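Local coordinates for protein levoglucosan dehydrogenase (Pseudarthrobacter phenanthrenivorans, PDB 6A3F) that catalyses the NAD(+)-dependent oxidation of levoglucosan to 3-dehydrolevoglucosan, working as a homotetramer of the Gfo/Idh/MocA family, at residues V96-T101 with H119-K124; R154-V159 with G356-I361; G172-F177 with N276-S281; S233-E238 with V264-M269. One frame throughout, in Å; residues are numbered along the deposited sequence.

Contact 1 of 4, residues V96-T101 with H119-K124; sequences VVDIAT and HIICEK
The flat carboxylate of D98 meets a methyl of I121 over one face: CG2 of I121 is 3.7 Å from CG of D98 and nearly equidistant from its two oxygens. At the rim, OD2 of D98 bonds to Y42 and H38, which fixes the group. Two torsions set the pair: D98 carries CG anti to its N (chi1 -172°), and I121 places CG1 likewise (chi1 -177°), leaving CG2 wedged between its own N and carbonyl carbon, toward the acid. The opposite face of the sheet is apolar; there CD1 of I99 lies 3.7 Å from CG2 of I120, and I109, A110 and A113 of helix 106-115 cover it. Four backbone bonds alternate along the strands, V97 N to H119 O (2.8 Å), I121 N to V97 O, I99 N to I121 O and E123 N to I99 O. With strand directions only 14° apart, this is a parallel pair. At its C-terminal end, T101, E123 and K124 bind NADH, and K124 also binds levoglucosan. Because helix 106-115 joins the parallel strands 96-100 and 119-122, the three form a beta-alpha-beta unit of the Rossmann fold, with cofactor-binding residues at the C-terminal edge of the sheet.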
loop_
_atom_site.group_PDB
_atom_site.type_symbol
_atom_site.label_atom_id
_atom_site.label_comp_id
_atom_site.label_asym_id
_atom_site.label_seq_id
_atom_site.Cartn_x
_atom_site.Cartn_y
_atom_site.Cartn_z
ATOM N N VAL B 96 7.397 22.776 -36.805
ATOM C CA VAL B 96 7.852 22.087 -35.591
ATOM C C VAL B 96 8.574 20.798 -35.979
ATOM O O VAL B 96 8.033 19.979 -36.719
ATOM C CB VAL B 96 6.665 21.772 -34.657
ATOM C CG1 VAL B 96 7.124 20.972 -33.456
ATOM C CG2 VAL B 96 5.939 23.038 -34.197
ATOM N N VAL B 97 9.752 20.598 -35.410
ATOM C CA VAL B 97 10.461 19.353 -35.551
ATOM C C VAL B 97 10.503 18.607 -34.207
ATOM O O VAL B 97 10.929 19.177 -33.196
ATOM C CB VAL B 97 11.875 19.619 -36.076
ATOM C CG1 VAL B 97 12.706 18.361 -36.164
ATOM C CG2 VAL B 97 11.787 20.322 -37.419
ATOM N N ASP B 98 9.995 17.382 -34.262
ATOM C CA ASP B 98 9.986 16.431 -33.136
ATOM C C ASP B 98 11.092 15.406 -33.376
ATOM O O ASP B 98 10.973 14.556 -34.257
ATOM C CB ASP B 98 8.627 15.727 -33.008
ATOM C CG ASP B 98 8.487 14.877 -31.746
ATOM O OD1 ASP B 98 9.529 14.402 -31.238
ATOM O OD2 ASP B 98 7.324 14.685 -31.271
ATOM N N ILE B 99 12.149 15.503 -32.560
ATOM C CA ILE B 99 13.314 14.643 -32.680
ATOM C C ILE B 99 13.189 13.494 -31.667
ATOM O O ILE B 99 13.402 13.680 -30.445
ATOM C CB ILE B 99 14.633 15.410 -32.478
ATOM C CG1 ILE B 99 14.726 16.705 -33.285
ATOM C CG2 ILE B 99 15.800 14.461 -32.778
ATOM C CD1 ILE B 99 15.965 17.481 -32.996
ATOM N N ALA B 100 12.921 12.287 -32.179
ATOM C CA ALA B 100 12.722 11.139 -31.345
ATOM C C ALA B 100 13.664 10.005 -31.778
ATOM O O ALA B 100 13.340 8.855 -31.667
ATOM C CB ALA B 100 11.290 10.716 -31.422
ATOM N N THR B 101 14.835 10.349 -32.272
ATOM C CA THR B 101 15.833 9.340 -32.603
ATOM C C THR B 101 16.636 8.963 -31.344
ATOM O O THR B 101 16.644 9.696 -30.318
ATOM C CB THR B 101 16.832 9.912 -33.628
ATOM O OG1 THR B 101 17.589 10.938 -32.983
ATOM C CG2 THR B 101 16.203 10.519 -34.871
ATOM N N HIS B 119 10.742 25.337 -34.520
ATOM C CA HIS B 119 10.562 25.011 -33.095
ATOM C C HIS B 119 10.880 23.530 -32.900
ATOM O O HIS B 119 10.584 22.683 -33.788
ATOM C CB HIS B 119 9.134 25.362 -32.654
ATOM C CG HIS B 119 8.720 26.770 -32.934
ATOM N ND1 HIS B 119 9.195 27.863 -32.203
ATOM C CD2 HIS B 119 7.861 27.268 -33.849
ATOM C CE1 HIS B 119 8.652 28.968 -32.683
ATOM N NE2 HIS B 119 7.814 28.631 -33.678
ATOM N N ILE B 120 11.492 23.206 -31.770
ATOM C CA ILE B 120 12.041 21.839 -31.627
ATOM C C ILE B 120 11.617 21.236 -30.283
ATOM O O ILE B 120 11.855 21.853 -29.244
ATOM C CB ILE B 120 13.580 21.819 -31.730
ATOM C CG1 ILE B 120 14.101 22.532 -32.990
ATOM C CG2 ILE B 120 14.088 20.381 -31.621
ATOM C CD1 ILE B 120 15.520 23.071 -32.843
ATOM N N ILE B 121 11.107 20.014 -30.333
ATOM C CA ILE B 121 11.081 19.148 -29.157
ATOM C C ILE B 121 12.005 17.955 -29.412
ATOM O O ILE B 121 11.875 17.274 -30.379
ATOM C CB ILE B 121 9.651 18.719 -28.730
ATOM C CG1 ILE B 121 9.681 17.865 -27.452
ATOM C CG2 ILE B 121 8.898 18.010 -29.825
ATOM C CD1 ILE B 121 8.332 17.864 -26.701
ATOM N N CYS B 122 12.899 17.731 -28.463
ATOM C CA CYS B 122 13.869 16.707 -28.590
ATOM C C CYS B 122 13.784 15.728 -27.422
ATOM O O CYS B 122 13.672 16.128 -26.278
ATOM C CB CYS B 122 15.251 17.342 -28.682
ATOM S SG CYS B 122 16.580 16.156 -28.984
ATOM N N GLU B 123 13.924 14.457 -27.744
ATOM C CA GLU B 123 14.044 13.400 -26.709
ATOM C C GLU B 123 15.265 13.616 -25.827
ATOM O O GLU B 123 16.281 14.230 -26.221
ATOM C CB GLU B 123 14.162 12.014 -27.327
ATOM C CG GLU B 123 12.845 11.282 -27.335
ATOM C CD GLU B 123 12.364 10.867 -25.945
ATOM O OE1 GLU B 123 12.896 11.356 -24.937
ATOM O OE2 GLU B 123 11.416 10.083 -25.895
ATOM N N LYS B 124 15.178 13.050 -24.633
ATOM C CA LYS B 124 16.295 13.043 -23.726
ATOM C C LYS B 124 17.147 11.779 -23.895
ATOM O O LYS B 124 16.697 10.818 -24.549
ATOM C CB LYS B 124 15.782 13.161 -22.288
ATOM C CG LYS B 124 14.514 12.387 -21.954
ATOM C CD LYS B 124 14.541 10.893 -22.172
ATOM C CE LYS B 124 15.580 10.152 -21.377
ATOM N NZ LYS B 124 15.603 8.710 -21.711
#

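Contact 2 of 4, residues R154-V159 with G356-I361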
loop_
_atom_site.group_PDB
_atom_site.type_symbol
_atom_site.label_atom_id
_atom_site.label_comp_id
_atom_site.label_asym_id
_atom_site.label_seq_id
_atom_site.Cartn_x
_atom_site.Cartn_y
_atom_site.Cartn_z
ATOM N N ARG B 154 7.905 15.057 -15.555
ATOM C CA ARG B 154 7.649 16.164 -14.627
ATOM C C ARG B 154 6.246 16.765 -14.842
ATOM O O ARG B 154 5.814 17.541 -13.974
ATOM C CB ARG B 154 8.756 17.215 -14.712
ATOM C CG ARG B 154 8.664 18.121 -15.927
ATOM C CD ARG B 154 9.061 19.580 -15.710
ATOM N NE ARG B 154 10.507 19.785 -15.558
ATOM C CZ ARG B 154 11.102 20.984 -15.561
ATOM N NH1 ARG B 154 10.376 22.076 -15.715
ATOM N NH2 ARG B 154 12.405 21.093 -15.369
ATOM N N ARG B 155 5.555 16.443 -15.941
ATOM C CA ARG B 155 4.237 16.915 -16.214
ATOM C C ARG B 155 3.192 15.851 -15.804
ATOM O O ARG B 155 2.029 15.972 -16.161
ATOM C CB ARG B 155 4.094 17.351 -17.680
ATOM C CG ARG B 155 4.652 18.759 -17.907
ATOM C CD ARG B 155 4.752 19.203 -19.344
ATOM N NE ARG B 155 4.897 20.656 -19.400
ATOM C CZ ARG B 155 6.021 21.350 -19.250
ATOM N NH1 ARG B 155 7.181 20.748 -19.047
ATOM N NH2 ARG B 155 5.960 22.679 -19.326
ATOM N N THR B 156 3.581 14.804 -15.077
ATOM C CA THR B 156 2.616 14.026 -14.314
ATOM C C THR B 156 1.916 14.986 -13.333
ATOM O O THR B 156 2.597 15.679 -12.582
ATOM C CB THR B 156 3.267 12.887 -13.522
ATOM O OG1 THR B 156 4.126 12.050 -14.318
ATOM C CG2 THR B 156 2.248 11.998 -12.835
ATOM N N PRO B 157 0.574 15.000 -13.336
ATOM C CA PRO B 157 -0.068 15.999 -12.511
ATOM C C PRO B 157 0.413 15.947 -11.057
ATOM O O PRO B 157 0.591 16.997 -10.460
ATOM C CB PRO B 157 -1.558 15.743 -12.691
ATOM C CG PRO B 157 -1.617 15.263 -14.106
ATOM C CD PRO B 157 -0.380 14.398 -14.243
ATOM N N ALA B 158 0.605 14.761 -10.484
ATOM C CA ALA B 158 1.084 14.602 -9.119
ATOM C C ALA B 158 2.422 15.322 -8.875
ATOM O O ALA B 158 2.672 15.817 -7.796
ATOM C CB ALA B 158 1.206 13.137 -8.823
ATOM N N VAL B 159 3.304 15.307 -9.867
ATOM C CA VAL B 159 4.598 15.942 -9.759
ATOM C C VAL B 159 4.452 17.479 -9.802
ATOM O O VAL B 159 5.073 18.191 -8.980
ATOM C CB VAL B 159 5.552 15.419 -10.850
ATOM C CG1 VAL B 159 6.907 16.151 -10.785
ATOM C CG2 VAL B 159 5.694 13.905 -10.729
ATOM N N GLY B 356 0.352 8.650 -21.725
ATOM C CA GLY B 356 -0.107 9.513 -22.785
ATOM C C GLY B 356 -0.442 10.904 -22.282
ATOM O O GLY B 356 -0.093 11.897 -22.942
ATOM N N GLU B 357 -1.102 10.990 -21.117
ATOM C CA GLU B 357 -1.498 12.320 -20.590
ATOM C C GLU B 357 -0.256 13.193 -20.342
ATOM O O GLU B 357 -0.344 14.403 -20.550
ATOM C CB GLU B 357 -2.357 12.197 -19.322
ATOM C CG GLU B 357 -3.761 11.718 -19.637
ATOM C CD GLU B 357 -3.980 10.205 -19.622
ATOM O OE1 GLU B 357 -3.006 9.440 -19.778
ATOM O OE2 GLU B 357 -5.120 9.775 -19.412
ATOM N N THR B 358 0.870 12.607 -19.948
ATOM C CA THR B 358 2.075 13.406 -19.727
ATOM C C THR B 358 2.532 14.019 -21.055
ATOM O O THR B 358 2.911 15.190 -21.130
ATOM C CB THR B 358 3.205 12.609 -19.066
ATOM O OG1 THR B 358 3.819 11.682 -19.978
ATOM C CG2 THR B 358 2.705 11.920 -17.818
ATOM N N LYS B 359 2.440 13.237 -22.109
ATOM C CA LYS B 359 2.824 13.749 -23.454
ATOM C C LYS B 359 1.815 14.790 -23.968
ATOM O O LYS B 359 2.207 15.741 -24.685
ATOM C CB LYS B 359 2.960 12.596 -24.451
ATOM C CG LYS B 359 4.026 11.558 -24.134
ATOM C CD LYS B 359 5.453 12.121 -24.090
ATOM C CE LYS B 359 6.008 12.475 -25.465
ATOM N NZ LYS B 359 7.300 13.174 -25.308
ATOM N N ILE B 360 0.534 14.617 -23.638
ATOM C CA ILE B 360 -0.509 15.565 -24.025
ATOM C C ILE B 360 -0.296 16.920 -23.318
ATOM O O ILE B 360 -0.412 18.009 -23.957
ATOM C CB ILE B 360 -1.925 14.970 -23.809
ATOM C CG1 ILE B 360 -2.222 13.828 -24.784
ATOM C CG2 ILE B 360 -2.977 16.049 -23.960
ATOM C CD1 ILE B 360 -3.389 12.989 -24.402
ATOM N N ILE B 361 0.053 16.876 -22.053
ATOM C CA ILE B 361 0.294 18.069 -21.257
ATOM C C ILE B 361 1.557 18.758 -21.767
ATOM O O ILE B 361 1.593 19.980 -21.944
ATOM C CB ILE B 361 0.413 17.724 -19.770
ATOM C CG1 ILE B 361 -0.907 17.205 -19.218
ATOM C CG2 ILE B 361 0.875 18.914 -18.953
ATOM C CD1 ILE B 361 -0.756 16.549 -17.887
#
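T358, whose methyl meets T156, has its hydroxyl gripped twice: OG1 bonds to the carbonyl of Y355 one turn earlier and to ND2 of N152. Its first torsion (chi1 73°) puts OG1 between the backbone N and carbonyl carbon, which turns CG2 outward until it lies 3.8 Å from OG1 of T156. T156 stands at the N-cap position of helix 157-167, but its side chain makes no capping bond; its hydroxyl bonds to the carbonyl of Y153. The two threonine side chains run side by side and point the same way.

A larger apolar patch is built on I361. Its CG2 follows the extended aliphatic part of R155, 3.8 Å from CB and 3.9 Å from CD of that arginine. The other branch reaches across the backbone: CD1 of I361 is 3.3 Å from the carbonyl O of R155, a close approach, and 4.1 Å from CG of P157. The guanidinium of R155 passes beyond this patch, where NE forms a salt bridge with D365 and NH1 bonds to S377 O.

The contact therefore seats the start of helix 157-167 against helix 355-371, which also lies on the parallel sheet of the nucleotide-binding domain. N152 and Y355, the partners of T358, bind NADH, while Y153 binds levoglucosan. No hydrogen bond joins the two segments; the R155 guanidinium and both threonine hydroxyls find their partners outside them. Cohesion comes from methyl and methylene contacts, while the T358 hydroxyl links this edge to N152 and Y355 of the NADH site.

Contact 3 of 4, residues G172-F177 with N276-S281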
loop_
_atom_site.group_PDB
_atom_site.type_symbol
_atom_site.label_atom_id
_atom_site.label_comp_id
_atom_site.label_asym_id
_atom_site.label_seq_id
_atom_site.Cartn_x
_atom_site.Cartn_y
_atom_site.Cartn_z
ATOM N N GLY B 172 7.418 23.917 4.032
ATOM C CA GLY B 172 8.554 24.679 4.544
ATOM C C GLY B 172 9.724 24.696 3.568
ATOM O O GLY B 172 9.532 24.588 2.353
ATOM N N ARG B 173 10.927 24.779 4.117
ATOM C CA ARG B 173 12.105 24.776 3.295
ATOM C C ARG B 173 12.551 23.335 3.060
ATOM O O ARG B 173 12.516 22.512 3.961
ATOM C CB ARG B 173 13.243 25.550 3.956
ATOM C CG ARG B 173 12.993 27.054 4.070
ATOM C CD ARG B 173 12.943 27.712 2.712
ATOM N NE ARG B 173 12.893 29.169 2.778
ATOM C CZ ARG B 173 13.947 29.983 2.827
ATOM N NH1 ARG B 173 15.175 29.505 2.776
ATOM N NH2 ARG B 173 13.745 31.293 2.869
ATOM N N ILE B 174 13.055 23.076 1.872
ATOM C CA ILE B 174 13.557 21.734 1.591
ATOM C C ILE B 174 14.951 21.510 2.206
ATOM O O ILE B 174 15.856 22.306 1.970
ATOM C CB ILE B 174 13.548 21.493 0.079
ATOM C CG1 ILE B 174 12.114 21.519 -0.460
ATOM C CG2 ILE B 174 14.301 20.204 -0.238
ATOM C CD1 ILE B 174 12.000 21.354 -1.945
ATOM N N LEU B 175 15.132 20.367 2.897
ATOM C CA LEU B 175 16.385 19.950 3.492
ATOM C C LEU B 175 17.032 18.824 2.674
ATOM O O LEU B 175 18.258 18.817 2.497
ATOM C CB LEU B 175 16.131 19.465 4.906
ATOM C CG LEU B 175 15.357 20.424 5.783
ATOM C CD1 LEU B 175 15.163 19.808 7.153
ATOM C CD2 LEU B 175 16.049 21.793 5.805
ATOM N N SER B 176 16.223 17.820 2.270
ATOM C CA SER B 176 16.769 16.574 1.790
ATOM C C SER B 176 15.846 16.008 0.695
ATOM O O SER B 176 14.613 16.101 0.754
ATOM C CB SER B 176 16.978 15.618 2.947
ATOM O OG SER B 176 17.898 14.582 2.638
ATOM N N PHE B 177 16.486 15.461 -0.362
ATOM C CA PHE B 177 15.824 14.873 -1.515
ATOM C C PHE B 177 16.421 13.490 -1.783
ATOM O O PHE B 177 17.639 13.294 -1.753
ATOM C CB PHE B 177 15.984 15.770 -2.761
ATOM C CG PHE B 177 15.543 15.176 -4.087
ATOM C CD1 PHE B 177 16.371 14.327 -4.804
ATOM C CD2 PHE B 177 14.275 15.417 -4.597
ATOM C CE1 PHE B 177 15.940 13.754 -5.991
ATOM C CE2 PHE B 177 13.871 14.890 -5.808
ATOM C CZ PHE B 177 14.697 14.038 -6.500
ATOM N N ASN B 276 21.262 25.477 -3.137
ATOM C CA ASN B 276 20.555 26.149 -2.052
ATOM C C ASN B 276 20.893 25.559 -0.666
ATOM O O ASN B 276 20.307 26.006 0.300
ATOM C CB ASN B 276 19.061 26.130 -2.338
ATOM C CG ASN B 276 18.463 24.736 -2.266
ATOM O OD1 ASN B 276 19.064 23.848 -1.686
ATOM N ND2 ASN B 276 17.298 24.578 -2.871
ATOM N N GLY B 277 21.829 24.617 -0.522
ATOM C CA GLY B 277 22.267 24.064 0.753
ATOM C C GLY B 277 21.552 22.767 1.127
ATOM O O GLY B 277 21.978 22.077 2.071
ATOM N N ALA B 278 20.495 22.395 0.409
ATOM C CA ALA B 278 19.894 21.051 0.606
ATOM C C ALA B 278 20.871 19.956 0.184
ATOM O O ALA B 278 21.882 20.217 -0.508
ATOM C CB ALA B 278 18.600 20.926 -0.137
ATOM N N VAL B 279 20.580 18.738 0.628
ATOM C CA VAL B 279 21.374 17.581 0.281
ATOM C C VAL B 279 20.448 16.549 -0.368
ATOM O O VAL B 279 19.227 16.643 -0.297
ATOM C CB VAL B 279 22.098 16.959 1.484
ATOM C CG1 VAL B 279 23.126 17.903 2.129
ATOM C CG2 VAL B 279 21.125 16.428 2.532
ATOM N N GLY B 280 21.023 15.583 -1.050
ATOM C CA GLY B 280 20.181 14.516 -1.592
ATOM C C GLY B 280 20.974 13.401 -2.251
ATOM O O GLY B 280 22.197 13.347 -2.232
ATOM N N SER B 281 20.236 12.534 -2.923
ATOM C CA SER B 281 20.838 11.392 -3.591
ATOM C C SER B 281 19.858 10.897 -4.664
ATOM O O SER B 281 18.653 11.118 -4.529
ATOM C CB SER B 281 21.278 10.300 -2.636
ATOM O OG SER B 281 20.202 9.569 -2.065
HETATM O O HOH W 1 18.854 11.104 -0.347
#
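Tight backbone pairing at L175-F177 and V279-G280 gives way to sparse contact toward I174 and N276. In the close part, V279 N donates to L175 O at 3.0 Å with a nearly straight bond (167°), and F177 N returns to V279 O, also at 3.0 Å, in the carbonyl plane. CB of A278 presses to 3.4 Å from L175 O. Beside it, S176 and V279 share one face of the sheet: with CG1 anti to the carbonyl carbon (chi1 -63°), CG2 of V279 falls between the backbone N and that carbon, and this methyl is 3.7 Å from OG of S176. That hydroxyl bonds to E267 of a second subunit, whose W235 packs on L175 and V279.

The strands are parallel neighbours, their axes 18° apart, inside the mixed sheet of the C-terminal domain. On the other side of strand 174-182, L175 and S176 both face H300 of the adjoining antiparallel strand, a classic beta bulge.

The F177 side chain lies on the opposite side of the sheet from S176 and V279 and packs on V222, F297 and F274. Water 1 lies 2.7 Å from OG of S281, which also bonds to R178, and donates to F177 O, although the position of that carbonyl is less certain. At the loose end, CG2 of I174 comes no nearer than 4.4 Å to CB of A278. N276, exposed there, closes an Asx turn on its own segment, its OD1 accepting from A278 N at 2.9 Å.

Contact 4 of 4, residues S233-E238 with V264-M269; sequences STWIPE and VDDEVM
D266 and W235 are brought together by matching first torsions, each with CG anti to its carbonyl carbon: that of D266 (chi1 -75°) carries its carboxylate to the amides of W235 and I236, while that of W235 (chi1 -58°) turns the indole toward E267. The setting is a classic beta bulge, in which D266 and E267 both face S233 where strand 267-274 begins. S233 N donates to E267 O (2.9 Å), and S233 O receives D266 N (2.8 Å) together with a weak bond from E267 N. From the bulge itself, OD2 of D266 accepts twice, from W235 N at 2.7 Å on its anti side and from I236 N at 2.9 Å nearly along the C-O axis, fixing two successive amides of the loop.

The indole NE1 reaches OE1 of E267 at 2.8 Å; the oxygen lies near the ring plane, but the donor stands well above the carboxylate plane (56°). T285 also bonds that OE1, while OE2 takes S176 of a second subunit, so both oxygens are occupied. CB of S233 lies over one face of the indole, offset toward its rim. T234 OG1 donates to V264 O at 2.7 Å from above the carbonyl plane. A single water, water 2, donates both to I236 O (2.8 Å) and to OD1 of D266 (2.7 Å).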
loop_
_atom_site.group_PDB
_atom_site.type_symbol
_atom_site.label_atom_id
_atom_site.label_comp_id
_atom_site.label_asym_id
_atom_site.label_seq_id
_atom_site.Cartn_x
_atom_site.Cartn_y
_atom_site.Cartn_z
ATOM N N SER B 233 28.057 1.312 -11.826
ATOM C CA SER B 233 28.216 -0.090 -11.790
ATOM C C SER B 233 27.680 -0.693 -13.084
ATOM O O SER B 233 26.677 -0.206 -13.652
ATOM C CB SER B 233 27.527 -0.684 -10.593
ATOM O OG SER B 233 27.966 -0.085 -9.382
ATOM N N THR B 234 28.380 -1.732 -13.563
ATOM C CA THR B 234 27.911 -2.550 -14.676
ATOM C C THR B 234 27.803 -3.977 -14.171
ATOM O O THR B 234 28.797 -4.552 -13.662
ATOM C CB THR B 234 28.820 -2.452 -15.904
ATOM O OG1 THR B 234 28.868 -1.086 -16.295
ATOM C CG2 THR B 234 28.332 -3.307 -17.055
ATOM N N TRP B 235 26.585 -4.520 -14.202
ATOM C CA TRP B 235 26.293 -5.820 -13.630
ATOM C C TRP B 235 26.237 -6.937 -14.681
ATOM O O TRP B 235 26.389 -8.088 -14.312
ATOM C CB TRP B 235 24.938 -5.772 -12.931
ATOM C CG TRP B 235 24.840 -4.751 -11.848
ATOM C CD1 TRP B 235 23.884 -3.789 -11.715
ATOM C CD2 TRP B 235 25.648 -4.696 -10.664
ATOM N NE1 TRP B 235 24.076 -3.100 -10.544
ATOM C CE2 TRP B 235 25.158 -3.608 -9.895
ATOM C CE3 TRP B 235 26.785 -5.386 -10.219
ATOM C CZ2 TRP B 235 25.720 -3.232 -8.679
ATOM C CZ3 TRP B 235 27.343 -5.003 -9.012
ATOM C CH2 TRP B 235 26.817 -3.943 -8.263
ATOM N N ILE B 236 25.886 -6.595 -15.900
ATOM C CA ILE B 236 25.792 -7.578 -17.023
ATOM C C ILE B 236 26.744 -7.034 -18.095
ATOM O O ILE B 236 26.450 -6.121 -18.827
ATOM C CB ILE B 236 24.331 -7.758 -17.495
ATOM C CG1 ILE B 236 23.501 -8.407 -16.382
ATOM C CG2 ILE B 236 24.279 -8.528 -18.828
ATOM C CD1 ILE B 236 22.025 -8.523 -16.672
ATOM N N PRO B 237 28.007 -7.522 -18.062
ATOM C CA PRO B 237 29.048 -6.847 -18.802
ATOM C C PRO B 237 29.158 -7.295 -20.270
ATOM O O PRO B 237 29.925 -6.728 -20.998
ATOM C CB PRO B 237 30.323 -7.241 -18.046
ATOM C CG PRO B 237 29.985 -8.589 -17.494
ATOM C CD PRO B 237 28.540 -8.445 -17.062
ATOM N N GLU B 238 28.368 -8.285 -20.638
ATOM C CA GLU B 238 28.376 -8.845 -21.973
ATOM C C GLU B 238 26.942 -9.205 -22.367
ATOM O O GLU B 238 26.230 -9.831 -21.604
ATOM C CB GLU B 238 29.306 -10.065 -21.887
ATOM C CG GLU B 238 29.286 -11.034 -23.017
ATOM C CD GLU B 238 30.457 -11.986 -22.837
ATOM O OE1 GLU B 238 30.227 -13.106 -22.368
ATOM O OE2 GLU B 238 31.593 -11.541 -23.071
ATOM N N VAL B 264 28.738 0.567 -20.710
ATOM C CA VAL B 264 28.047 1.629 -20.031
ATOM C C VAL B 264 27.616 1.087 -18.687
ATOM O O VAL B 264 27.702 -0.083 -18.465
ATOM C CB VAL B 264 26.832 2.151 -20.807
ATOM C CG1 VAL B 264 27.265 2.846 -22.073
ATOM C CG2 VAL B 264 25.819 1.053 -21.071
ATOM N N ASP B 265 27.116 2.010 -17.859
ATOM C CA ASP B 265 26.636 1.711 -16.546
ATOM C C ASP B 265 25.226 1.077 -16.621
ATOM O O ASP B 265 24.403 1.570 -17.380
ATOM C CB ASP B 265 26.589 3.044 -15.768
ATOM C CG ASP B 265 25.673 4.079 -16.408
ATOM O OD1 ASP B 265 26.009 4.628 -17.467
ATOM O OD2 ASP B 265 24.584 4.386 -15.845
ATOM N N ASP B 266 25.012 0.023 -15.837
ATOM C CA ASP B 266 23.681 -0.548 -15.543
ATOM C C ASP B 266 23.007 0.189 -14.354
ATOM O O ASP B 266 21.775 0.143 -14.198
ATOM C CB ASP B 266 23.774 -2.019 -15.171
ATOM C CG ASP B 266 24.035 -2.926 -16.393
ATOM O OD1 ASP B 266 23.610 -2.598 -17.538
ATOM O OD2 ASP B 266 24.692 -3.968 -16.118
ATOM N N GLU B 267 23.818 0.917 -13.591
ATOM C CA GLU B 267 23.386 1.467 -12.312
ATOM C C GLU B 267 24.261 2.656 -11.937
ATOM O O GLU B 267 25.491 2.613 -12.162
ATOM C CB GLU B 267 23.454 0.397 -11.228
ATOM C CG GLU B 267 22.950 0.873 -9.866
ATOM C CD GLU B 267 22.625 -0.244 -8.886
ATOM O OE1 GLU B 267 22.259 -1.313 -9.337
ATOM O OE2 GLU B 267 22.755 -0.039 -7.653
ATOM N N VAL B 268 23.602 3.712 -11.410
ATOM C CA VAL B 268 24.281 4.868 -10.929
ATOM C C VAL B 268 23.718 5.210 -9.546
ATOM O O VAL B 268 22.513 5.182 -9.346
ATOM C CB VAL B 268 24.158 6.062 -11.892
ATOM C CG1 VAL B 268 22.720 6.433 -12.212
ATOM C CG2 VAL B 268 24.909 7.279 -11.365
ATOM N N MET B 269 24.589 5.467 -8.578
ATOM C CA MET B 269 24.137 6.214 -7.411
ATOM C C MET B 269 25.023 7.439 -7.212
ATOM O O MET B 269 26.233 7.391 -7.460
ATOM C CB MET B 269 24.092 5.346 -6.147
ATOM C CG MET B 269 25.407 4.916 -5.573
ATOM S SD MET B 269 25.300 3.837 -4.085
ATOM C CE MET B 269 26.948 3.130 -4.113
HETATM O O HOH W 2 24.161 -4.610 -19.245
#

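In the fold
Contact 1 comes first along the chain, inside the nucleotide-binding domain. Contact 2 then opens and closes a long loop in which contact 3 is nested, and contact 4 is nested inside contact 3. Contact 2 lies about 17 Å from contact 1 between centres, and helix 355-371 reaches both, since it also covers V96 and I121. Helix 157-167 leads from contact 2 directly into strand 174-182 of contact 3. Contacts 3 and 4, about 28 Å apart between centres, share the mixed sheet through neighbouring strands 279-285 and 267-274. Both touch the second subunit: S176 of one subunit bonds to E267 of the other, so this sheet probably contributes to assembly of the tetramer, while contacts 1 and 2 border the cofactor site.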